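Local coordinates for taurocyamine kinase (Schistosoma mansoni, PDB 4WOD), which reversibly transfers a phosphate group between ATP and taurocyamine, a magnesium-dependent phosphagen kinase reaction carried out by a duplicated, two-repeat chain, at residues Glu4-Leu9 with Thr45-Val50; Lys12-Glu17 with Leu27-Val32; Ala54-Ala59 with Asp189-Asp194; Leu60-Cys65 with Phe267-Leu272. The protein carries 4 engineered substitutions. One frame throughout, in Å; residues are numbered along the deposited sequence.

Interaction 1. Residues Glu4-Leu9 with Thr45-Val50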
loop_
_atom_site.group_PDB
_atom_site.type_symbol
_atom_site.label_atom_id
_atom_site.label_comp_id
_atom_site.label_asym_id
_atom_site.label_seq_id
_atom_site.Cartn_x
_atom_site.Cartn_y
_atom_site.Cartn_z
ATOM N N GLU A 4 14.322 -32.215 -10.490
ATOM C CA GLU A 4 14.585 -32.887 -9.206
ATOM C C GLU A 4 13.330 -33.485 -8.555
ATOM O O GLU A 4 12.193 -33.099 -8.873
ATOM C CB GLU A 4 15.232 -31.912 -8.214
ATOM C CG GLU A 4 16.493 -31.270 -8.736
ATOM C CD GLU A 4 17.468 -30.849 -7.638
ATOM O OE1 GLU A 4 18.229 -29.891 -7.890
ATOM O OE2 GLU A 4 17.498 -31.483 -6.555
ATOM N N SER A 5 13.537 -34.427 -7.637
ATOM C CA SER A 5 12.442 -34.879 -6.774
ATOM C C SER A 5 11.663 -33.728 -6.140
ATOM O O SER A 5 12.221 -32.670 -5.802
ATOM C CB SER A 5 12.964 -35.805 -5.674
ATOM O OG SER A 5 13.831 -35.092 -4.823
ATOM N N LEU A 6 10.359 -33.940 -6.008
ATOM C CA LEU A 6 9.490 -32.996 -5.319
ATOM C C LEU A 6 9.997 -32.691 -3.904
ATOM O O LEU A 6 10.039 -31.530 -3.488
ATOM C CB LEU A 6 8.059 -33.539 -5.268
ATOM C CG LEU A 6 6.974 -32.675 -4.621
ATOM C CD1 LEU A 6 6.781 -31.372 -5.396
ATOM C CD2 LEU A 6 5.685 -33.478 -4.531
ATOM N N GLN A 7 10.437 -33.713 -3.179
ATOM C CA GLN A 7 10.953 -33.437 -1.839
ATOM C C GLN A 7 12.169 -32.507 -1.882
ATOM O O GLN A 7 12.284 -31.617 -1.029
ATOM C CB GLN A 7 11.288 -34.735 -1.094
ATOM C CG GLN A 7 12.271 -35.632 -1.804
ATOM C CD GLN A 7 12.505 -36.947 -1.062
ATOM O OE1 GLN A 7 11.861 -37.235 -0.050
ATOM N NE2 GLN A 7 13.431 -37.740 -1.565
ATOM N N ASN A 8 13.058 -32.678 -2.867
ATOM C CA ASN A 8 14.211 -31.778 -3.003
ATOM C C ASN A 8 13.788 -30.354 -3.256
ATOM O O ASN A 8 14.368 -29.413 -2.726
ATOM C CB ASN A 8 15.138 -32.193 -4.149
ATOM C CG ASN A 8 16.019 -33.379 -3.795
ATOM O OD1 ASN A 8 15.764 -34.075 -2.817
ATOM N ND2 ASN A 8 17.046 -33.621 -4.606
ATOM N N LEU A 9 12.795 -30.207 -4.121
ATOM C CA LEU A 9 12.334 -28.890 -4.545
ATOM C C LEU A 9 11.661 -28.181 -3.362
ATOM O O LEU A 9 11.822 -26.967 -3.159
ATOM C CB LEU A 9 11.377 -29.020 -5.750
ATOM C CG LEU A 9 11.963 -29.468 -7.104
ATOM C CD1 LEU A 9 10.878 -29.577 -8.208
ATOM C CD2 LEU A 9 13.110 -28.571 -7.556
ATOM N N THR A 45 4.117 -34.260 -13.447
ATOM C CA THR A 45 4.254 -34.349 -11.995
ATOM C C THR A 45 4.175 -32.986 -11.322
ATOM O O THR A 45 4.407 -31.956 -11.973
ATOM C CB THR A 45 5.596 -34.975 -11.601
ATOM O OG1 THR A 45 6.657 -34.118 -12.033
ATOM C CG2 THR A 45 5.750 -36.298 -12.257
ATOM N N LEU A 46 3.871 -32.983 -10.019
ATOM C CA LEU A 46 3.841 -31.752 -9.234
ATOM C C LEU A 46 5.220 -31.093 -9.162
ATOM O O LEU A 46 5.322 -29.863 -9.138
ATOM C CB LEU A 46 3.313 -32.034 -7.824
ATOM C CG LEU A 46 3.087 -30.907 -6.808
ATOM C CD1 LEU A 46 2.185 -29.745 -7.321
ATOM C CD2 LEU A 46 2.508 -31.489 -5.524
ATOM N N ALA A 47 6.277 -31.906 -9.108
ATOM C CA ALA A 47 7.647 -31.373 -9.214
ATOM C C ALA A 47 7.794 -30.480 -10.458
ATOM O O ALA A 47 8.377 -29.395 -10.386
ATOM C CB ALA A 47 8.679 -32.507 -9.259
ATOM N N GLN A 48 7.249 -30.925 -11.590
ATOM C CA GLN A 48 7.342 -30.114 -12.797
ATOM C C GLN A 48 6.594 -28.802 -12.640
ATOM O O GLN A 48 7.048 -27.769 -13.165
ATOM C CB GLN A 48 6.812 -30.877 -14.013
ATOM C CG GLN A 48 7.717 -31.982 -14.468
ATOM C CD GLN A 48 7.077 -32.795 -15.560
ATOM O OE1 GLN A 48 5.860 -32.995 -15.563
ATOM N NE2 GLN A 48 7.881 -33.254 -16.505
ATOM N N CYS A 49 5.461 -28.839 -11.922
ATOM C CA CYS A 49 4.681 -27.619 -11.653
ATOM C C CYS A 49 5.412 -26.582 -10.788
ATOM O O CYS A 49 5.286 -25.388 -11.029
ATOM C CB CYS A 49 3.356 -27.952 -10.957
ATOM S SG CYS A 49 2.208 -29.023 -11.843
ATOM N N VAL A 50 6.137 -27.043 -9.770
ATOM C CA VAL A 50 6.739 -26.146 -8.775
ATOM C C VAL A 50 8.221 -25.869 -8.997
ATOM O O VAL A 50 8.834 -25.063 -8.283
ATOM C CB VAL A 50 6.574 -26.710 -7.329
ATOM C CG1 VAL A 50 5.097 -26.806 -6.953
ATOM C CG2 VAL A 50 7.267 -28.071 -7.191
#
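Glu4 meets the second segment through its backbone: its O lies 3.6 Å from Ala47 CB, while its carboxylate turns back over its own segment. There Glu4 OE2 accepts from Asn8 ND2 at 2.9 Å, almost in the plane of the Asn8 amide, so Glu4, two residues ahead of the helix, is tied to its first turn. Ser5 is the N-cap of helix 6-14, its OG taking the N-H of Asn8.

Leu6 carries much of the contact. With CG anti to the backbone N (chi1 -178°), the side chain reaches the partner helix and splits its two methyls: CD2 abuts Leu46 CD2 at 3.9 Å, and CD1 sits 3.8 Å from Val50 CG2, the Leu6 and Val50 side chains crossing at about a right angle. The backbone comes close at this point, the CA atoms of Leu6 and Ala47 being 4.6 Å apart, an approach that the small alanine permits.

Helices 6-14 and 46-55 both belong to the small, helical N-terminal domain of the phosphagen kinase fold in the first repeat. The second of them starts with a capping box, in which Thr45 OG1 accepts from Gln48 N and Gln48 OE1 from Thr45 N.

One turn after Leu6, Leu9 lays CD1 against Ala47, 3.3 Å from Ala47 O and 3.8 Å from Ala47 CB, and also reaches Val50 CG2 at 4.0 Å. Val50 CG2 is thus touched by both leucines. Beyond them, Phe76 of helix 74-84 packs on Leu46 and Val50, and Val32 of helix 29-35 on Leu6.

Interaction 2. Residues Lys12-Glu17 with Leu27-Val32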
loop_
_atom_site.group_PDB
_atom_site.type_symbol
_atom_site.label_atom_id
_atom_site.label_comp_id
_atom_site.label_asym_id
_atom_site.label_seq_id
_atom_site.Cartn_x
_atom_site.Cartn_y
_atom_site.Cartn_z
ATOM N N LYS A 12 14.402 -26.904 -1.084
ATOM C CA LYS A 12 15.010 -25.721 -1.701
ATOM C C LYS A 12 14.139 -24.475 -1.527
ATOM O O LYS A 12 14.614 -23.408 -1.113
ATOM C CB LYS A 12 15.269 -25.963 -3.198
ATOM C CG LYS A 12 16.440 -26.883 -3.504
ATOM C CD LYS A 12 16.642 -27.039 -5.005
ATOM C CE LYS A 12 17.980 -27.677 -5.309
ATOM N NZ LYS A 12 19.106 -26.735 -5.047
ATOM N N ILE A 13 12.860 -24.620 -1.846
ATOM C CA ILE A 13 11.915 -23.536 -1.718
ATOM C C ILE A 13 11.763 -23.089 -0.256
ATOM O O ILE A 13 11.714 -21.898 0.031
ATOM C CB ILE A 13 10.541 -23.950 -2.297
ATOM C CG1 ILE A 13 10.673 -24.179 -3.812
ATOM C CG2 ILE A 13 9.495 -22.893 -1.983
ATOM C CD1 ILE A 13 9.496 -24.921 -4.473
ATOM N N ARG A 14 11.701 -24.037 0.674
ATOM C CA ARG A 14 11.545 -23.674 2.086
ATOM C C ARG A 14 12.812 -23.053 2.670
ATOM O O ARG A 14 12.742 -22.115 3.453
ATOM C CB ARG A 14 11.144 -24.888 2.903
ATOM C CG ARG A 14 9.677 -25.157 2.827
ATOM C CD ARG A 14 9.285 -26.276 3.753
ATOM N NE ARG A 14 7.842 -26.320 3.926
ATOM C CZ ARG A 14 7.216 -27.202 4.693
ATOM N NH1 ARG A 14 7.917 -28.123 5.345
ATOM N NH2 ARG A 14 5.893 -27.162 4.797
ATOM N N ASN A 15 13.970 -23.571 2.278
ATOM C CA ASN A 15 15.243 -23.052 2.780
ATOM C C ASN A 15 15.626 -21.695 2.194
ATOM O O ASN A 15 16.633 -21.108 2.586
ATOM C CB ASN A 15 16.375 -24.044 2.501
ATOM C CG ASN A 15 16.380 -25.208 3.469
ATOM O OD1 ASN A 15 15.694 -25.184 4.497
ATOM N ND2 ASN A 15 17.170 -26.235 3.151
ATOM N N ASP A 16 14.836 -21.202 1.249
ATOM C CA ASP A 16 15.188 -19.963 0.577
ATOM C C ASP A 16 14.486 -18.782 1.236
ATOM O O ASP A 16 13.268 -18.614 1.116
ATOM C CB ASP A 16 14.844 -20.044 -0.911
ATOM C CG ASP A 16 15.468 -18.916 -1.714
ATOM O OD1 ASP A 16 16.079 -18.005 -1.108
ATOM O OD2 ASP A 16 15.338 -18.936 -2.959
ATOM N N GLU A 17 15.268 -17.962 1.931
ATOM C CA GLU A 17 14.731 -16.839 2.685
ATOM C C GLU A 17 14.067 -15.792 1.783
ATOM O O GLU A 17 13.189 -15.046 2.230
ATOM C CB GLU A 17 15.847 -16.190 3.514
ATOM C CG GLU A 17 15.433 -15.770 4.916
ATOM C CD GLU A 17 15.344 -16.941 5.884
ATOM O OE1 GLU A 17 15.520 -18.101 5.444
ATOM O OE2 GLU A 17 15.094 -16.696 7.087
ATOM N N LEU A 27 2.947 -25.908 -0.275
ATOM C CA LEU A 27 3.647 -27.163 -0.566
ATOM C C LEU A 27 4.120 -27.807 0.749
ATOM O O LEU A 27 5.318 -27.829 1.070
ATOM C CB LEU A 27 4.820 -26.939 -1.525
ATOM C CG LEU A 27 5.519 -28.184 -2.084
ATOM C CD1 LEU A 27 4.505 -29.087 -2.778
ATOM C CD2 LEU A 27 6.634 -27.804 -3.038
ATOM N N THR A 28 3.157 -28.322 1.503
ATOM C CA THR A 28 3.421 -28.849 2.842
ATOM C C THR A 28 3.966 -30.264 2.787
ATOM O O THR A 28 3.915 -30.926 1.741
ATOM C CB THR A 28 2.157 -28.842 3.705
ATOM O OG1 THR A 28 1.224 -29.820 3.205
ATOM C CG2 THR A 28 1.515 -27.449 3.689
ATOM N N ASP A 29 4.487 -30.727 3.920
ATOM C CA ASP A 29 4.908 -32.117 4.056
ATOM C C ASP A 29 3.787 -33.076 3.628
ATOM O O ASP A 29 4.035 -34.035 2.897
ATOM C CB ASP A 29 5.352 -32.423 5.500
ATOM C CG ASP A 29 6.686 -31.765 5.866
ATOM O OD1 ASP A 29 7.341 -31.186 4.970
ATOM O OD2 ASP A 29 7.092 -31.838 7.044
ATOM N N ASP A 30 2.557 -32.814 4.058
ATOM C CA ASP A 30 1.465 -33.732 3.739
ATOM C C ASP A 30 1.192 -33.746 2.239
ATOM O O ASP A 30 0.894 -34.794 1.658
ATOM C CB ASP A 30 0.189 -33.354 4.499
ATOM C CG ASP A 30 0.295 -33.634 5.988
ATOM O OD1 ASP A 30 1.265 -34.317 6.397
ATOM O OD2 ASP A 30 -0.592 -33.180 6.742
ATOM N N ILE A 31 1.285 -32.570 1.627
ATOM C CA ILE A 31 1.050 -32.441 0.191
ATOM C C ILE A 31 2.115 -33.209 -0.599
ATOM O O ILE A 31 1.807 -33.929 -1.545
ATOM C CB ILE A 31 1.038 -30.953 -0.245
ATOM C CG1 ILE A 31 -0.299 -30.289 0.132
ATOM C CG2 ILE A 31 1.325 -30.824 -1.752
ATOM C CD1 ILE A 31 -1.535 -30.824 -0.650
ATOM N N VAL A 32 3.370 -33.060 -0.198
ATOM C CA VAL A 32 4.467 -33.796 -0.832
ATOM C C VAL A 32 4.270 -35.300 -0.696
ATOM O O VAL A 32 4.444 -36.054 -1.658
ATOM C CB VAL A 32 5.828 -33.398 -0.232
ATOM C CG1 VAL A 32 6.944 -34.354 -0.691
ATOM C CG2 VAL A 32 6.166 -31.972 -0.603
HETATM O O HOH W 1 6.889 -25.248 1.642
HETATM O O HOH W 2 4.593 -29.087 6.424
#
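The two backbones stay well apart, the nearest CA atoms, those of Arg14 and Leu27, being 9.0 Å from each other, and side chains and water bridge the interval. Ile13 gives the apolar part: its CD1 reaches Leu27 CD2 at 4.3 Å, a loose contact on the buried side. Arg14 gives the polar part. Its chain runs extended from CG to NE and carries the guanidinium across to the start of the next helix, where NH1 forms a salt bridge with Asp29 OD1 at 3.1 Å. The two flat groups are not coplanar; guanidinium and carboxylate planes stand 49° apart.

The contact lies within the small N-terminal domain of the first repeat, where helix 6-14 faces the N-terminal end of helix 29-35. Thr28 is the N-cap of the latter, its OG1 accepting from Ile31 N at 3.2 Å.

Two waters extend the grip of Arg14. One accepts a hydrogen bond from Arg14 NE at 2.7 Å and probably donates to Leu27 O; the other lies in the guanidinium plane, accepting from Arg14 NH2 at 2.8 Å and from Asp29 N. The arginine therefore reaches a carboxylate directly and one, probably two, backbone groups through solvent, which should restrict rotation of its guanidinium. Gln10, one turn earlier in helix 6-14, donates from NE2 to both Asp29 OD1 and Leu27 O, so the aspartate is held by this hydrogen bond as well as by the salt bridge.

Interaction 3. Residues Ala54-Ala59 with Asp189-Asp194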
loop_
_atom_site.group_PDB
_atom_site.type_symbol
_atom_site.label_atom_id
_atom_site.label_comp_id
_atom_site.label_asym_id
_atom_site.label_seq_id
_atom_site.Cartn_x
_atom_site.Cartn_y
_atom_site.Cartn_z
ATOM N N ALA A 54 11.556 -23.099 -7.203
ATOM C CA ALA A 54 12.813 -23.450 -6.541
ATOM C C ALA A 54 13.970 -22.571 -6.993
ATOM O O ALA A 54 14.948 -22.410 -6.268
ATOM C CB ALA A 54 13.150 -24.917 -6.790
ATOM N N TYR A 55 13.881 -22.026 -8.203
ATOM C CA TYR A 55 15.009 -21.302 -8.780
ATOM C C TYR A 55 14.713 -19.831 -8.958
ATOM O O TYR A 55 15.623 -19.042 -9.140
ATOM C CB TYR A 55 15.416 -21.933 -10.107
ATOM C CG TYR A 55 15.748 -23.384 -9.899
ATOM C CD1 TYR A 55 16.869 -23.757 -9.164
ATOM C CD2 TYR A 55 14.923 -24.383 -10.388
ATOM C CE1 TYR A 55 17.166 -25.092 -8.942
ATOM C CE2 TYR A 55 15.212 -25.722 -10.171
ATOM C CZ TYR A 55 16.328 -26.067 -9.448
ATOM O OH TYR A 55 16.619 -27.392 -9.244
ATOM N N ASN A 56 13.438 -19.473 -8.902
ATOM C CA ASN A 56 13.045 -18.076 -8.994
ATOM C C ASN A 56 12.237 -17.643 -7.769
ATOM O O ASN A 56 11.006 -17.699 -7.767
ATOM C CB ASN A 56 12.254 -17.851 -10.279
ATOM C CG ASN A 56 13.045 -18.251 -11.511
ATOM O OD1 ASN A 56 12.942 -19.385 -11.993
ATOM N ND2 ASN A 56 13.864 -17.329 -12.011
ATOM N N PRO A 57 12.936 -17.197 -6.712
ATOM C CA PRO A 57 12.232 -16.866 -5.467
ATOM C C PRO A 57 11.236 -15.704 -5.585
ATOM O O PRO A 57 10.362 -15.582 -4.731
ATOM C CB PRO A 57 13.373 -16.515 -4.497
ATOM C CG PRO A 57 14.551 -16.195 -5.372
ATOM C CD PRO A 57 14.396 -17.026 -6.608
ATOM N N GLY A 58 11.349 -14.888 -6.628
ATOM C CA GLY A 58 10.437 -13.771 -6.810
ATOM C C GLY A 58 9.080 -14.206 -7.337
ATOM O O GLY A 58 8.104 -13.468 -7.247
ATOM N N ALA A 59 9.018 -15.410 -7.894
ATOM C CA ALA A 59 7.774 -15.924 -8.465
ATOM C C ALA A 59 6.762 -16.255 -7.368
ATOM O O ALA A 59 7.068 -16.966 -6.417
ATOM C CB ALA A 59 8.054 -17.145 -9.322
ATOM N N ASP A 189 12.421 -14.860 -20.311
ATOM C CA ASP A 189 11.797 -14.905 -18.981
ATOM C C ASP A 189 12.269 -16.156 -18.244
ATOM O O ASP A 189 11.916 -17.269 -18.620
ATOM C CB ASP A 189 10.267 -14.886 -19.118
ATOM C CG ASP A 189 9.521 -14.867 -17.766
ATOM O OD1 ASP A 189 10.022 -15.367 -16.735
ATOM O OD2 ASP A 189 8.381 -14.359 -17.748
ATOM N N ASN A 190 13.066 -15.986 -17.199
ATOM C CA ASN A 190 13.645 -17.144 -16.532
ATOM C C ASN A 190 12.610 -17.955 -15.742
ATOM O O ASN A 190 12.814 -19.148 -15.484
ATOM C CB ASN A 190 14.784 -16.719 -15.602
ATOM C CG ASN A 190 15.887 -17.777 -15.502
ATOM O OD1 ASN A 190 15.969 -18.687 -16.325
ATOM N ND2 ASN A 190 16.737 -17.656 -14.488
ATOM N N VAL A 191 11.513 -17.319 -15.339
ATOM C CA VAL A 191 10.464 -18.051 -14.643
ATOM C C VAL A 191 9.847 -19.008 -15.655
ATOM O O VAL A 191 9.707 -20.207 -15.405
ATOM C CB VAL A 191 9.379 -17.112 -14.039
ATOM C CG1 VAL A 191 8.180 -17.912 -13.542
ATOM C CG2 VAL A 191 9.962 -16.263 -12.913
ATOM N N LEU A 192 9.526 -18.471 -16.825
ATOM C CA LEU A 192 8.993 -19.290 -17.912
ATOM C C LEU A 192 9.986 -20.377 -18.310
ATOM O O LEU A 192 9.602 -21.518 -18.521
ATOM C CB LEU A 192 8.651 -18.426 -19.121
ATOM C CG LEU A 192 7.916 -19.126 -20.275
ATOM C CD1 LEU A 192 6.792 -20.015 -19.749
ATOM C CD2 LEU A 192 7.381 -18.076 -21.270
ATOM N N ARG A 193 11.262 -20.020 -18.405
ATOM C CA ARG A 193 12.299 -20.994 -18.724
ATOM C C ARG A 193 12.297 -22.179 -17.755
ATOM O O ARG A 193 12.300 -23.340 -18.184
ATOM C CB ARG A 193 13.684 -20.338 -18.727
ATOM C CG ARG A 193 14.821 -21.350 -18.900
ATOM C CD ARG A 193 16.146 -20.664 -19.181
ATOM N NE ARG A 193 16.121 -20.033 -20.493
ATOM C CZ ARG A 193 15.972 -18.731 -20.702
ATOM N NH1 ARG A 193 15.944 -18.274 -21.947
ATOM N NH2 ARG A 193 15.856 -17.890 -19.677
ATOM N N ASP A 194 12.275 -21.897 -16.454
ATOM C CA ASP A 194 12.413 -22.971 -15.465
ATOM C C ASP A 194 11.124 -23.755 -15.214
ATOM O O ASP A 194 11.119 -24.774 -14.506
ATOM C CB ASP A 194 12.942 -22.398 -14.165
ATOM C CG ASP A 194 14.392 -21.959 -14.282
ATOM O OD1 ASP A 194 15.098 -22.497 -15.156
ATOM O OD2 ASP A 194 14.832 -21.082 -13.510
#
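The contact joins the small N-terminal domain to the larger catalytic domain of the first repeat, at the loop that runs from helix 46-55 into the arginine pocket. Asn56 lies at its middle, opening a type I beta turn that closes at Ala59, one of the pocket residues; Ala59 N bonds back to Asn56 O at 3.0 Å. From this turn Asn56 projects onto helix 190-194, its CG anti to its own carbonyl carbon (chi1 -58°). Its CB rests on Val191 CG2 at 3.8 Å, and the amide beyond reaches both Asn190 and Asp194, crossing the Asn190 side chain at about a right angle with the two amide planes 85° apart. The Asp194 carboxylate is nearer to parallel, 36° from the Asn56 amide.

Asp194 OD2 also lies 3.6 Å from Tyr55 CB, so the carboxylate touches the carbon at the base of the tyrosine while the ring continues beyond it. On the other flank, Val191 CG2 meets Ala59 CB at 4.2 Å; the same methyl thus touches both ends of the turn.

The short helix is capped by Asp189, whose OD1 takes Leu192 N at 3.1 Å from well above the carboxylate plane, with a weak bond from Val191 N. Further bonds join helix 190-194 to the preceding turns of helix 46-55, from Thr52 OG1 to Val191 O and from Asn51 ND2 to Asp194 O. Behind the loop segment, helix 6-14 packs Leu9 and Ile13 against Ala54, placing 54-59 between that helix and helix 190-194.

Interaction 4. Residues Leu60-Cys65 with Phe267-Leu272. With ARG (arginine), chain B.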
loop_
_atom_site.group_PDB
_atom_site.type_symbol
_atom_site.label_atom_id
_atom_site.label_comp_id
_atom_site.label_asym_id
_atom_site.label_seq_id
_atom_site.Cartn_x
_atom_site.Cartn_y
_atom_site.Cartn_z
ATOM N N LEU A 60 5.547 -15.747 -7.522
ATOM C CA LEU A 60 4.478 -15.936 -6.550
ATOM C C LEU A 60 3.739 -17.281 -6.670
ATOM O O LEU A 60 3.288 -17.856 -5.673
ATOM C CB LEU A 60 3.472 -14.799 -6.705
ATOM C CG LEU A 60 2.426 -14.684 -5.606
ATOM C CD1 LEU A 60 3.133 -14.433 -4.291
ATOM C CD2 LEU A 60 1.460 -13.544 -5.933
ATOM N N LEU A 61 3.609 -17.760 -7.899
ATOM C CA LEU A 61 2.746 -18.897 -8.230
ATOM C C LEU A 61 3.502 -20.089 -8.823
ATOM O O LEU A 61 4.570 -19.923 -9.391
ATOM C CB LEU A 61 1.669 -18.448 -9.221
ATOM C CG LEU A 61 0.670 -17.432 -8.666
ATOM C CD1 LEU A 61 -0.316 -17.007 -9.736
ATOM C CD2 LEU A 61 -0.060 -17.997 -7.465
ATOM N N PRO A 62 2.945 -21.305 -8.679
ATOM C CA PRO A 62 3.501 -22.418 -9.455
ATOM C C PRO A 62 3.097 -22.264 -10.918
ATOM O O PRO A 62 2.437 -21.276 -11.275
ATOM C CB PRO A 62 2.836 -23.658 -8.847
ATOM C CG PRO A 62 1.491 -23.114 -8.282
ATOM C CD PRO A 62 1.856 -21.722 -7.777
ATOM N N ARG A 63 3.439 -23.236 -11.749
ATOM C CA ARG A 63 2.806 -23.301 -13.058
ATOM C C ARG A 63 2.149 -24.665 -13.157
ATOM O O ARG A 63 1.966 -25.332 -12.144
ATOM C CB ARG A 63 3.821 -23.035 -14.182
ATOM C CG ARG A 63 4.513 -21.641 -14.075
ATOM C CD ARG A 63 3.526 -20.458 -14.335
ATOM N NE ARG A 63 4.164 -19.131 -14.374
ATOM C CZ ARG A 63 4.430 -18.379 -13.312
ATOM N NH1 ARG A 63 4.138 -18.805 -12.084
ATOM N NH2 ARG A 63 4.999 -17.184 -13.470
ATOM N N SER A 64 1.776 -25.090 -14.353
ATOM C CA SER A 64 1.138 -26.392 -14.477
ATOM C C SER A 64 1.809 -27.203 -15.565
ATOM O O SER A 64 2.036 -26.708 -16.666
ATOM C CB SER A 64 -0.366 -26.244 -14.748
ATOM O OG SER A 64 -0.617 -25.281 -15.752
ATOM N N CYS A 65 2.132 -28.447 -15.227
ATOM C CA CYS A 65 2.748 -29.381 -16.159
ATOM C C CYS A 65 1.861 -29.653 -17.375
ATOM O O CYS A 65 2.355 -29.900 -18.475
ATOM C CB CYS A 65 3.075 -30.688 -15.430
ATOM S SG CYS A 65 1.688 -31.520 -14.578
ATOM N N PHE A 267 -1.788 -21.943 -18.329
ATOM C CA PHE A 267 -0.503 -22.435 -17.787
ATOM C C PHE A 267 -0.206 -21.845 -16.407
ATOM O O PHE A 267 0.244 -22.546 -15.494
ATOM C CB PHE A 267 0.624 -22.111 -18.772
ATOM C CG PHE A 267 1.999 -22.559 -18.333
ATOM C CD1 PHE A 267 2.320 -23.897 -18.214
ATOM C CD2 PHE A 267 2.992 -21.618 -18.087
ATOM C CE1 PHE A 267 3.608 -24.294 -17.834
ATOM C CE2 PHE A 267 4.269 -22.007 -17.719
ATOM C CZ PHE A 267 4.571 -23.346 -17.588
ATOM N N CYS A 268 -0.461 -20.555 -16.252
ATOM C CA CYS A 268 -0.264 -19.910 -14.957
ATOM C C CYS A 268 -1.612 -19.698 -14.297
ATOM O O CYS A 268 -2.564 -19.267 -14.963
ATOM C CB CYS A 268 0.473 -18.582 -15.116
ATOM S SG CYS A 268 0.690 -17.676 -13.580
ATOM N N PRO A 269 -1.713 -20.019 -12.994
ATOM C CA PRO A 269 -2.972 -19.880 -12.251
ATOM C C PRO A 269 -3.521 -18.462 -12.183
ATOM O O PRO A 269 -4.717 -18.327 -11.936
ATOM C CB PRO A 269 -2.613 -20.369 -10.842
ATOM C CG PRO A 269 -1.485 -21.342 -11.062
ATOM C CD PRO A 269 -0.684 -20.735 -12.208
ATOM N N SER A 270 -2.689 -17.443 -12.385
ATOM C CA SER A 270 -3.166 -16.060 -12.278
ATOM C C SER A 270 -4.168 -15.686 -13.374
ATOM O O SER A 270 -4.986 -14.773 -13.191
ATOM C CB SER A 270 -1.986 -15.082 -12.300
ATOM O OG SER A 270 -1.316 -15.110 -13.546
ATOM N N ASN A 271 -4.102 -16.388 -14.501
ATOM C CA ASN A 271 -4.941 -16.093 -15.669
ATOM C C ASN A 271 -6.089 -17.066 -15.916
ATOM O O ASN A 271 -6.550 -17.189 -17.045
ATOM C CB ASN A 271 -4.079 -16.049 -16.928
ATOM C CG ASN A 271 -3.239 -14.792 -17.005
ATOM O OD1 ASN A 271 -3.737 -13.688 -16.785
ATOM N ND2 ASN A 271 -1.961 -14.953 -17.301
ATOM N N LEU A 272 -6.531 -17.764 -14.875
ATOM C CA LEU A 272 -7.686 -18.669 -14.977
ATOM C C LEU A 272 -8.994 -17.899 -15.065
ATOM O O LEU A 272 -9.028 -16.667 -14.862
ATOM C CB LEU A 272 -7.731 -19.606 -13.763
ATOM C CG LEU A 272 -6.563 -20.589 -13.655
ATOM C CD1 LEU A 272 -6.554 -21.247 -12.255
ATOM C CD2 LEU A 272 -6.599 -21.672 -14.772
HETATM N N ARG B . 1.727 -13.969 -10.281
HETATM C CA ARG B . 2.639 -14.773 -11.046
HETATM C C ARG B . 3.930 -15.205 -10.375
HETATM O O ARG B . 4.642 -14.362 -9.777
HETATM C CB ARG B . 2.909 -14.150 -12.366
HETATM C CG ARG B . 1.838 -14.448 -13.360
HETATM C CD ARG B . 2.456 -15.325 -14.387
HETATM N NE ARG B . 1.495 -15.653 -15.398
HETATM C CZ ARG B . 1.740 -15.550 -16.674
HETATM N NH1 ARG B . 0.827 -15.867 -17.542
HETATM N NH2 ARG B . 2.898 -15.101 -17.070
HETATM O OXT ARG B . 4.082 -16.428 -10.509
#
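Arg63 both packs on Phe267 of the other loop and grips the bound arginine. Its chain bends at chi2 (-68°), so that CB lies over the Phe267 ring, CG and CD pass near its CE2, and the guanidinium turns toward the ligand. Arg63 CB makes a CH-pi contact, 3.8 Å from the ring centroid and over the face; the guanidinium stands steeply to the ring, its plane 79° away. Arg63 NH1 donates to ligand OXT at 2.9 Å and, nearly in the guanidinium plane, to Pro62 O, which fixes its rotation; NH2 adds a weak bond to OXT. Backbone N-H groups complete the carboxylate site, Leu60 N reaching ligand O at 2.8 Å and Leu61 N reaching OXT.

Between the loops, Ser64 OG donates to Phe267 O at 2.9 Å, tilted 27° from the carbonyl plane. Leu61 CD1 lies against Ser270 CB at 3.6 Å, and Pro269 CD meets Pro62 O at 3.3 Å. Cys268, the predicted active-site residue, is modelled too close to ligand NE for the detail to be relied on. The ligand is further hydrogen-bonded to Glu222.

Segment 60-65, irregular, follows helix 46-55; 267-272, with a short 3-10 turn at 269-270, runs roughly opposite to it and precedes strand 277-283 of the catalytic sheet. Helix 74-84 flanks them, with Val80 on Leu61 and Tyr84 on Ser270, while Tyr70 of helix 69-72 packs on Ser64 and Pro269.

How the interactions relate
Interactions 1 and 2 share helix 6-14 and lie within the N-terminal domain, their centres about 10 Å apart; along the chain, interaction 2 is nested inside the loop closed by interaction 1. Interactions 3 and 4 instead join that domain to the catalytic one, and their segments alternate along the chain. They meet where Val191 CG1 lies 3.3 Å from Arg63 NH2, so the short helix of interaction 3 backs a ligand-binding arginine. Interaction 1 reaches interaction 4 through a probable hydrogen bond from Arg63 N to Cys49 O, 2.9 Å. Interaction 4 holds the ligand. The side chain of Ala59 is about 4 Å from the bound arginine; those of Val50 and Ile13 are about 11 and 12 Å from it.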